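Local structure of probable glucarate dehydratase (Mycobacterium smegmatis str. MC2 155, 3VDG) at residues A[138-143]-A[322-327]; A[28-33]-A[95-100]; A[49-54]-A[428-433]. The protein probably dehydrates glucarate or a related acid sugar, as a metal-dependent lyase of the enolase superfamily. One frame throughout, in Å; residues are numbered along the deposited sequence. Where two conformers were deposited one is given.

Contact 1: residues A[138-143]-A[322-327]; sequences PFEVAC and GLQRSR
Glu-140 reaches from helix 131-151 to the start of helix 323-336 and takes up the backbone N-H groups of Leu-323 and Gln-324. Its CB already points toward the other segment, and the chain leaves with CG opposite the backbone N (chi1 -169°) before bending at chi2. CG passes 3.7 Å from NE2 of Gln-324, and the carboxylate beyond it divides its work between two oxygens. OE1 accepts from N of Leu-323 at 2.7 Å, the donor standing above the carboxylate plane, and it also lies 3.3 Å from CA of Gly-322. That residue takes the N-cap position, and being glycine it has no CB at the spot where one would run into OE1. OE2 is gripped twice: N of Gln-324 comes from the syn side at 3.0 Å with a nearly straight bond (170°), while NE2 of the same residue comes from the anti side at 2.8 Å, across the opposite face of the plane. A water held by N of Arg-325 gives OE2 a further, weak bond.

The local axes of helix pieces 138-143 and 323-327 run at 100° to each other, and Glu-140 spans from one into the first turn of the other. Helix 323-336 is the main helix of the crossover between parallel strands 312-315 and 339-342 of the enolase-type barrel, whereas helix 131-151 backs the sheet of the capping domain; a buried glutamate thus links the two. Its negative charge is probably stabilised by the helix start. Beside it, Val-141 CG2 packs 4.0 Å from CG of Leu-323, two branched apolar chains that continue onto Ala-354 of helix 349-360. The amide oxygen of Gln-324 turns to Arg-327 of the second subunit, and Arg-325 makes a salt bridge to Asp-133.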
loop_
_atom_site.group_PDB
_atom_site.type_symbol
_atom_site.label_atom_id
_atom_site.label_comp_id
_atom_site.label_asym_id
_atom_site.label_seq_id
_atom_site.Cartn_x
_atom_site.Cartn_y
_atom_site.Cartn_z
ATOM N N PRO A 138 16.721 0.695 5.911
ATOM C CA PRO A 138 17.685 1.718 5.479
ATOM C C PRO A 138 18.129 1.574 4.019
ATOM O O PRO A 138 18.446 2.576 3.357
ATOM C CB PRO A 138 18.897 1.482 6.400
ATOM C CG PRO A 138 18.772 0.052 6.832
ATOM C CD PRO A 138 17.272 -0.165 6.978
ATOM N N PHE A 139 18.164 0.349 3.516
ATOM C CA PHE A 139 18.515 0.156 2.109
ATOM C C PHE A 139 17.404 0.640 1.198
ATOM O O PHE A 139 17.664 1.219 0.137
ATOM C CB PHE A 139 18.866 -1.297 1.818
ATOM C CG PHE A 139 20.091 -1.753 2.536
ATOM C CD1 PHE A 139 21.355 -1.366 2.093
ATOM C CD2 PHE A 139 19.984 -2.528 3.681
ATOM C CE1 PHE A 139 22.499 -1.745 2.782
ATOM C CE2 PHE A 139 21.132 -2.926 4.368
ATOM C CZ PHE A 139 22.386 -2.539 3.911
ATOM N N GLU A 140 16.160 0.416 1.619
ATOM C CA GLU A 140 15.012 0.890 0.847
ATOM C C GLU A 140 14.998 2.410 0.818
ATOM O O GLU A 140 14.721 3.019 -0.213
ATOM C CB GLU A 140 13.706 0.371 1.458
ATOM C CG GLU A 140 12.480 0.591 0.591
ATOM C CD GLU A 140 11.629 1.790 1.013
ATOM O OE1 GLU A 140 12.067 2.602 1.869
ATOM O OE2 GLU A 140 10.500 1.922 0.479
ATOM N N VAL A 141 15.291 3.040 1.948
ATOM C CA VAL A 141 15.289 4.519 1.990
ATOM C C VAL A 141 16.404 5.047 1.075
ATOM O O VAL A 141 16.188 5.966 0.295
ATOM C CB VAL A 141 15.462 5.058 3.429
ATOM C CG1 VAL A 141 15.767 6.557 3.426
ATOM C CG2 VAL A 141 14.186 4.802 4.254
ATOM N N ALA A 142 17.586 4.435 1.161
ATOM C CA ALA A 142 18.695 4.809 0.289
ATOM C C ALA A 142 18.364 4.584 -1.200
ATOM O O ALA A 142 18.778 5.371 -2.075
ATOM C CB ALA A 142 19.970 4.052 0.690
ATOM N N CYS A 143 17.636 3.511 -1.504
ATOM C CA CYS A 143 17.205 3.265 -2.894
ATOM C C CYS A 143 16.283 4.372 -3.389
ATOM O O CYS A 143 16.430 4.856 -4.522
ATOM C CB CYS A 143 16.483 1.913 -3.045
ATOM S SG CYS A 143 17.587 0.481 -3.126
ATOM N N GLY A 322 10.659 0.478 5.774
ATOM C CA GLY A 322 10.974 1.537 4.799
ATOM C C GLY A 322 9.752 2.352 4.419
ATOM O O GLY A 322 8.688 2.208 5.024
ATOM N N LEU A 323 9.885 3.216 3.418
ATOM C CA LEU A 323 8.830 4.205 3.182
ATOM C C LEU A 323 7.612 3.671 2.433
ATOM O O LEU A 323 6.454 4.039 2.736
ATOM C CB LEU A 323 9.406 5.440 2.476
ATOM C CG LEU A 323 10.627 6.113 3.141
ATOM C CD1 LEU A 323 11.000 7.415 2.423
ATOM C CD2 LEU A 323 10.427 6.400 4.623
ATOM N N GLN A 324 7.846 2.848 1.421
ATOM C CA GLN A 324 6.708 2.261 0.708
ATOM C C GLN A 324 5.880 1.346 1.612
ATOM O O GLN A 324 4.649 1.359 1.570
ATOM C CB GLN A 324 7.188 1.495 -0.522
ATOM C CG GLN A 324 7.940 2.385 -1.506
ATOM C CD GLN A 324 8.734 1.548 -2.500
ATOM O OE1 GLN A 324 8.243 1.270 -3.583
ATOM N NE2 GLN A 324 9.941 1.084 -2.103
ATOM N N ARG A 325 6.538 0.534 2.430
ATOM C CA ARG A 325 5.774 -0.282 3.379
ATOM C C ARG A 325 5.060 0.546 4.452
ATOM O O ARG A 325 4.010 0.129 4.959
ATOM C CB ARG A 325 6.644 -1.387 3.976
ATOM C CG ARG A 325 6.883 -2.482 2.926
ATOM C CD ARG A 325 8.032 -3.404 3.321
ATOM N NE ARG A 325 7.670 -4.337 4.381
ATOM C CZ ARG A 325 7.034 -5.495 4.177
ATOM N NH1 ARG A 325 6.689 -5.870 2.964
ATOM N NH2 ARG A 325 6.746 -6.285 5.197
ATOM N N SER A 326 5.603 1.720 4.785
ATOM C CA SER A 326 4.902 2.620 5.705
ATOM C C SER A 326 3.656 3.201 5.028
ATOM O O SER A 326 2.635 3.399 5.664
ATOM C CB SER A 326 5.812 3.749 6.196
ATOM O OG SER A 326 6.866 3.230 7.008
ATOM N N ARG A 327 3.755 3.487 3.736
ATOM C CA ARG A 327 2.595 3.912 2.964
ATOM C C ARG A 327 1.536 2.792 2.938
ATOM O O ARG A 327 0.347 3.051 3.017
ATOM C CB ARG A 327 3.033 4.285 1.546
ATOM C CG ARG A 327 1.872 4.666 0.645
ATOM C CD ARG A 327 2.325 4.894 -0.799
ATOM N NE ARG A 327 1.286 5.591 -1.564
ATOM C CZ ARG A 327 1.322 5.770 -2.878
ATOM N NH1 ARG A 327 0.336 6.434 -3.486
ATOM N NH2 ARG A 327 2.352 5.286 -3.575
HETATM O O HOH W 1 9.253 -0.165 1.961
#

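Contact 2: residues A[28-33]-A[95-100]; sequences IRITGA and RSVFST
Arg-29 and Ser-96 face each other as a single beta bridge, their CA atoms 4.0 Å apart. Two backbone bonds flank the pair, from N of Val-97 to O of Ile-28 (3.2 Å) and from N of Ile-30 to O of Arg-95 (2.9 Å), the pattern of an antiparallel, non-hydrogen-bonded pair. Two CA-H...O contacts accompany them, the shorter from CA of Arg-29 to O of Arg-95.

Apolar contacts fill the buried side. CG2 of Ile-28 sits between the backbone N and carbonyl carbon of its own residue, and from there it meets CG2 of Val-97 at 4.1 Å and the edge of the Phe-98 ring at CE2, 4.0 Å away. CG1 of Ile-30 likewise packs on CG1 of Val-97, so beta-branched residues of both segments pack together. Phe-98 also meets the second subunit, whose Arg-153 makes a cation-pi contact with its ring.

One polar side chain joins the turn. In one of its two conformers Ser-96 OG accepts from N of Phe-98 at 3.1 Å, giving an ST turn in that copy, and a water joins the same hydroxyl to N of Ile-28. The bridge clips the connection between helices 79-92 and 100-111 to the start of strand 30-41, and a type I beta turn from Ser-96 to Ser-99 follows it; that strand is an edge of the antiparallel sheet in the enolase-type capping domain.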
loop_
_atom_site.group_PDB
_atom_site.type_symbol
_atom_site.label_atom_id
_atom_site.label_comp_id
_atom_site.label_asym_id
_atom_site.label_seq_id
_atom_site.Cartn_x
_atom_site.Cartn_y
_atom_site.Cartn_z
ATOM N N ILE A 28 20.524 1.409 -13.517
ATOM C CA ILE A 28 21.286 1.974 -12.395
ATOM C C ILE A 28 21.178 1.025 -11.212
ATOM O O ILE A 28 20.102 0.802 -10.658
ATOM C CB ILE A 28 20.837 3.401 -12.025
ATOM C CG1 ILE A 28 21.496 3.852 -10.707
ATOM C CG2 ILE A 28 19.314 3.518 -11.995
ATOM C CD1 ILE A 28 21.300 5.335 -10.467
ATOM N N ARG A 29 22.297 0.431 -10.851
ATOM C CA ARG A 29 22.270 -0.680 -9.941
ATOM C C ARG A 29 23.318 -0.512 -8.845
ATOM O O ARG A 29 24.258 0.287 -8.962
ATOM C CB ARG A 29 22.440 -2.002 -10.701
ATOM C CG ARG A 29 23.741 -2.118 -11.495
ATOM C CD ARG A 29 24.868 -2.655 -10.619
ATOM N NE ARG A 29 26.073 -2.961 -11.393
ATOM C CZ ARG A 29 27.143 -3.575 -10.899
ATOM N NH1 ARG A 29 27.168 -3.971 -9.625
ATOM N NH2 ARG A 29 28.177 -3.835 -11.687
ATOM N N ILE A 30 23.140 -1.270 -7.781
ATOM C CA ILE A 30 23.951 -1.128 -6.590
ATOM C C ILE A 30 25.321 -1.775 -6.800
ATOM O O ILE A 30 25.399 -2.904 -7.295
ATOM C CB ILE A 30 23.233 -1.825 -5.409
ATOM C CG1 ILE A 30 21.934 -1.063 -5.080
ATOM C CG2 ILE A 30 24.175 -1.945 -4.202
ATOM C CD1 ILE A 30 20.926 -1.879 -4.272
ATOM N N THR A 31 26.385 -1.066 -6.412
ATOM C CA THR A 31 27.734 -1.628 -6.487
ATOM C C THR A 31 28.273 -1.989 -5.097
ATOM O O THR A 31 29.199 -2.771 -4.967
ATOM C CB THR A 31 28.707 -0.668 -7.190
ATOM O OG1 THR A 31 28.675 0.601 -6.532
ATOM C CG2 THR A 31 28.327 -0.499 -8.682
ATOM N N GLY A 32 27.671 -1.439 -4.051
ATOM C CA GLY A 32 28.144 -1.698 -2.693
ATOM C C GLY A 32 27.453 -0.771 -1.717
ATOM O O GLY A 32 26.717 0.129 -2.127
ATOM N N ALA A 33 27.658 -1.012 -0.424
ATOM C CA ALA A 33 27.174 -0.108 0.610
ATOM C C ALA A 33 28.259 0.086 1.659
ATOM O O ALA A 33 28.948 -0.858 2.043
ATOM C CB ALA A 33 25.931 -0.668 1.264
ATOM N N ARG A 95 21.839 -5.129 -8.023
ATOM C CA ARG A 95 20.378 -5.007 -8.179
ATOM C C ARG A 95 19.996 -3.561 -8.455
ATOM O O ARG A 95 20.568 -2.649 -7.874
ATOM C CB ARG A 95 19.644 -5.497 -6.926
ATOM C CG ARG A 95 19.962 -6.939 -6.571
ATOM C CD ARG A 95 19.434 -7.895 -7.645
ATOM N NE ARG A 95 19.995 -9.229 -7.468
ATOM C CZ ARG A 95 19.600 -10.295 -8.154
ATOM N NH1 ARG A 95 18.651 -10.176 -9.062
ATOM N NH2 ARG A 95 20.149 -11.473 -7.922
ATOM N N SER A 96 19.030 -3.349 -9.347
ATOM C CA SER A 96 18.531 -2.015 -9.677
ATOM C C SER A 96 17.961 -1.336 -8.440
ATOM O O SER A 96 17.259 -1.983 -7.678
ATOM C CB SER A 96 17.402 -2.126 -10.695
ATOM O OG SER A 96 16.783 -0.863 -10.886
ATOM N N VAL A 97 18.197 -0.038 -8.275
ATOM C CA VAL A 97 17.656 0.678 -7.115
ATOM C C VAL A 97 16.154 0.855 -7.246
ATOM O O VAL A 97 15.518 1.274 -6.296
ATOM C CB VAL A 97 18.303 2.076 -6.909
ATOM C CG1 VAL A 97 19.789 1.946 -6.572
ATOM C CG2 VAL A 97 18.108 2.967 -8.134
ATOM N N PHE A 98 15.591 0.562 -8.423
ATOM C CA PHE A 98 14.136 0.598 -8.592
ATOM C C PHE A 98 13.488 -0.747 -8.244
ATOM O O PHE A 98 12.262 -0.850 -8.135
ATOM C CB PHE A 98 13.766 1.006 -10.027
ATOM C CG PHE A 98 14.042 2.455 -10.327
ATOM C CD1 PHE A 98 13.067 3.422 -10.100
ATOM C CD2 PHE A 98 15.279 2.854 -10.825
ATOM C CE1 PHE A 98 13.307 4.756 -10.361
ATOM C CE2 PHE A 98 15.530 4.194 -11.081
ATOM C CZ PHE A 98 14.549 5.147 -10.852
ATOM N N SER A 99 14.308 -1.774 -8.060
ATOM C CA SER A 99 13.771 -3.115 -7.771
ATOM C C SER A 99 13.716 -3.403 -6.264
ATOM O O SER A 99 14.288 -4.379 -5.786
ATOM C CB SER A 99 14.586 -4.201 -8.481
ATOM O OG SER A 99 14.501 -4.085 -9.895
ATOM N N THR A 100 12.991 -2.575 -5.525
ATOM C CA THR A 100 12.943 -2.711 -4.080
ATOM C C THR A 100 12.193 -3.970 -3.614
ATOM O O THR A 100 12.525 -4.517 -2.567
ATOM C CB THR A 100 12.396 -1.429 -3.405
ATOM O OG1 THR A 100 11.149 -1.080 -4.012
ATOM C CG2 THR A 100 13.410 -0.258 -3.597
HETATM O O HOH W 2 17.986 0.174 -13.255
#

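Contact 3: residues A[49-54]-A[428-433]; sequences VGVHQP and TGYMRS. With ACT (acetate ion), chain E.
Tyr-430 sets CG opposite its backbone N (chi1 177°), sending the ring out from the helix to Val-51, Gln-53 and Pro-54, while Thr-428 has OG1 opposite its carbonyl carbon (chi1 -56°), within bonding range of Val-49. Thr-428 OG1 donates to O of Val-49 at 2.7 Å, the one hydrogen bond across the contact. Proline offers a compact, rigid ring whose CD hydrogens can face the tyrosine: CD of Pro-54 lies over one ring face, 4.0 Å from the centroid, in a CH-pi contact, and CG1 of Val-51 approaches CD2 at 3.5 Å. Met-431, bent twice, folds its CE to 4.0 Å from CB of Val-51 and 3.9 Å from C of Gly-50, whose lack of a CB lets the backbone of Thr-428 come so near. The buried carbonyl O of His-52 finds no partner in the model. CB of His-52 points away from the helix, and NE2 gives a nearly straight bond of 2.8 Å to OXT of an acetate, probably from the crystallisation liquor and also held by His-372 and Asn-47, while ND1 bonds Asp-42. Tyr-430 OH bonds to His-180 and its ring packs on Pro-181; helix 427-434 lies against the hairpin of strands 46-47 and 50-51, where Met-431 touches Leu-46.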
loop_
_atom_site.group_PDB
_atom_site.type_symbol
_atom_site.label_atom_id
_atom_site.label_comp_id
_atom_site.label_asym_id
_atom_site.label_seq_id
_atom_site.Cartn_x
_atom_site.Cartn_y
_atom_site.Cartn_z
ATOM N N VAL A 49 11.959 1.609 31.717
ATOM C CA VAL A 49 12.912 0.498 31.833
ATOM C C VAL A 49 14.328 0.920 32.220
ATOM O O VAL A 49 15.225 0.078 32.329
ATOM C CB VAL A 49 12.975 -0.386 30.561
ATOM C CG1 VAL A 49 11.634 -1.092 30.336
ATOM C CG2 VAL A 49 13.414 0.423 29.342
ATOM N N GLY A 50 14.538 2.209 32.433
ATOM C CA GLY A 50 15.889 2.684 32.732
ATOM C C GLY A 50 16.104 4.146 32.417
ATOM O O GLY A 50 15.231 4.990 32.667
ATOM N N VAL A 51 17.289 4.452 31.887
ATOM C CA VAL A 51 17.655 5.827 31.571
ATOM C C VAL A 51 18.522 5.794 30.308
ATOM O O VAL A 51 19.263 4.838 30.098
ATOM C CB VAL A 51 18.422 6.484 32.751
ATOM C CG1 VAL A 51 19.686 5.696 33.092
ATOM C CG2 VAL A 51 18.765 7.932 32.447
ATOM N N HIS A 52 18.424 6.809 29.448
ATOM C CA HIS A 52 19.251 6.794 28.217
ATOM C C HIS A 52 20.708 6.837 28.548
ATOM O O HIS A 52 21.113 7.558 29.452
ATOM C CB HIS A 52 18.939 7.988 27.333
ATOM C CG HIS A 52 17.620 7.883 26.619
ATOM N ND1 HIS A 52 17.380 8.513 25.457
ATOM C CD2 HIS A 52 16.475 7.167 26.925
ATOM C CE1 HIS A 52 16.130 8.223 25.040
ATOM N NE2 HIS A 52 15.572 7.410 25.946
ATOM N N GLN A 53 21.509 6.090 27.793
ATOM C CA GLN A 53 22.976 6.179 27.850
ATOM C C GLN A 53 23.482 7.553 27.392
ATOM O O GLN A 53 22.755 8.286 26.722
ATOM C CB GLN A 53 23.562 5.066 26.983
ATOM C CG GLN A 53 23.524 3.711 27.675
ATOM C CD GLN A 53 23.541 2.548 26.704
ATOM O OE1 GLN A 53 22.679 2.434 25.835
ATOM N NE2 GLN A 53 24.502 1.673 26.862
ATOM N N PRO A 54 24.716 7.929 27.778
ATOM C CA PRO A 54 25.235 9.260 27.399
ATOM C C PRO A 54 25.463 9.458 25.890
ATOM O O PRO A 54 25.626 10.593 25.435
ATOM C CB PRO A 54 26.572 9.366 28.150
ATOM C CG PRO A 54 26.864 8.002 28.677
ATOM C CD PRO A 54 25.570 7.250 28.763
ATOM N N THR A 428 18.386 -0.313 30.386
ATOM C CA THR A 428 18.302 -1.063 31.630
ATOM C C THR A 428 19.692 -1.386 32.175
ATOM O O THR A 428 19.983 -1.137 33.344
ATOM C CB THR A 428 17.491 -2.350 31.444
ATOM O OG1 THR A 428 16.200 -2.010 30.919
ATOM C CG2 THR A 428 17.330 -3.075 32.790
ATOM N N GLY A 429 20.552 -1.937 31.326
ATOM C CA GLY A 429 21.924 -2.223 31.728
ATOM C C GLY A 429 22.648 -0.974 32.210
ATOM O O GLY A 429 23.422 -1.027 33.161
ATOM N N TYR A 430 22.417 0.158 31.549
ATOM C CA TYR A 430 23.043 1.404 31.973
ATOM C C TYR A 430 22.498 1.870 33.322
ATOM O O TYR A 430 23.261 2.286 34.192
ATOM C CB TYR A 430 22.881 2.507 30.921
ATOM C CG TYR A 430 23.445 3.845 31.339
ATOM C CD1 TYR A 430 24.781 3.975 31.731
ATOM C CD2 TYR A 430 22.649 4.988 31.316
ATOM C CE1 TYR A 430 25.298 5.209 32.110
ATOM C CE2 TYR A 430 23.152 6.214 31.695
ATOM C CZ TYR A 430 24.475 6.320 32.090
ATOM O OH TYR A 430 24.955 7.557 32.459
ATOM N N MET A 431 21.184 1.812 33.508
ATOM C CA MET A 431 20.641 2.108 34.835
ATOM C C MET A 431 21.286 1.165 35.887
ATOM O O MET A 431 21.701 1.624 36.942
ATOM C CB MET A 431 19.104 2.019 34.861
ATOM C CG MET A 431 18.504 2.309 36.233
ATOM S SD MET A 431 18.743 4.013 36.754
ATOM C CE MET A 431 17.230 4.745 36.100
ATOM N N ARG A 432 21.396 -0.128 35.592
ATOM C CA ARG A 432 22.007 -1.067 36.562
ATOM C C ARG A 432 23.464 -0.782 36.864
ATOM O O ARG A 432 23.911 -1.061 37.968
ATOM C CB ARG A 432 21.883 -2.528 36.133
ATOM C CG ARG A 432 20.482 -3.100 36.167
ATOM C CD ARG A 432 20.525 -4.597 35.881
ATOM N NE ARG A 432 19.226 -5.201 36.145
ATOM C CZ ARG A 432 18.460 -5.786 35.230
ATOM N NH1 ARG A 432 17.286 -6.299 35.585
ATOM N NH2 ARG A 432 18.867 -5.876 33.969
ATOM N N SER A 433 24.214 -0.255 35.893
ATOM C CA SER A 433 25.607 0.098 36.150
ATOM C C SER A 433 25.658 1.209 37.195
ATOM O O SER A 433 26.664 1.383 37.877
ATOM C CB SER A 433 26.330 0.541 34.857
ATOM O OG SER A 433 25.962 1.867 34.496
HETATM C C ACT E . 12.605 6.441 24.666
HETATM O O ACT E . 13.207 7.160 23.825
HETATM O OXT ACT E . 13.112 6.188 25.780
HETATM C CH3 ACT E . 11.252 5.863 24.353
#

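Contacts 1 and 2 lie on the same side of the chain's centre, their own centres about 13 Å apart, and they touch: Gln-324 NE2 comes within 3.1 Å of Thr-100 OG1, and Cys-143 of helix 131-151 packs on Val-97 and Thr-100. Both reach the second subunit. Contact 3 lies opposite contact 1, its centre about 31 Å from that of contact 1 and 39 Å from that of contact 2. Along the chain, contact 2 closes before contact 1 opens, contact 1 is nested within the loop closed by contact 3, and contacts 2 and 3 alternate. Together they tie the capping domain to itself, to the barrel and to the C-terminal helix, so segments distant in sequence are joined in a way consistent with the enolase-type two-domain build.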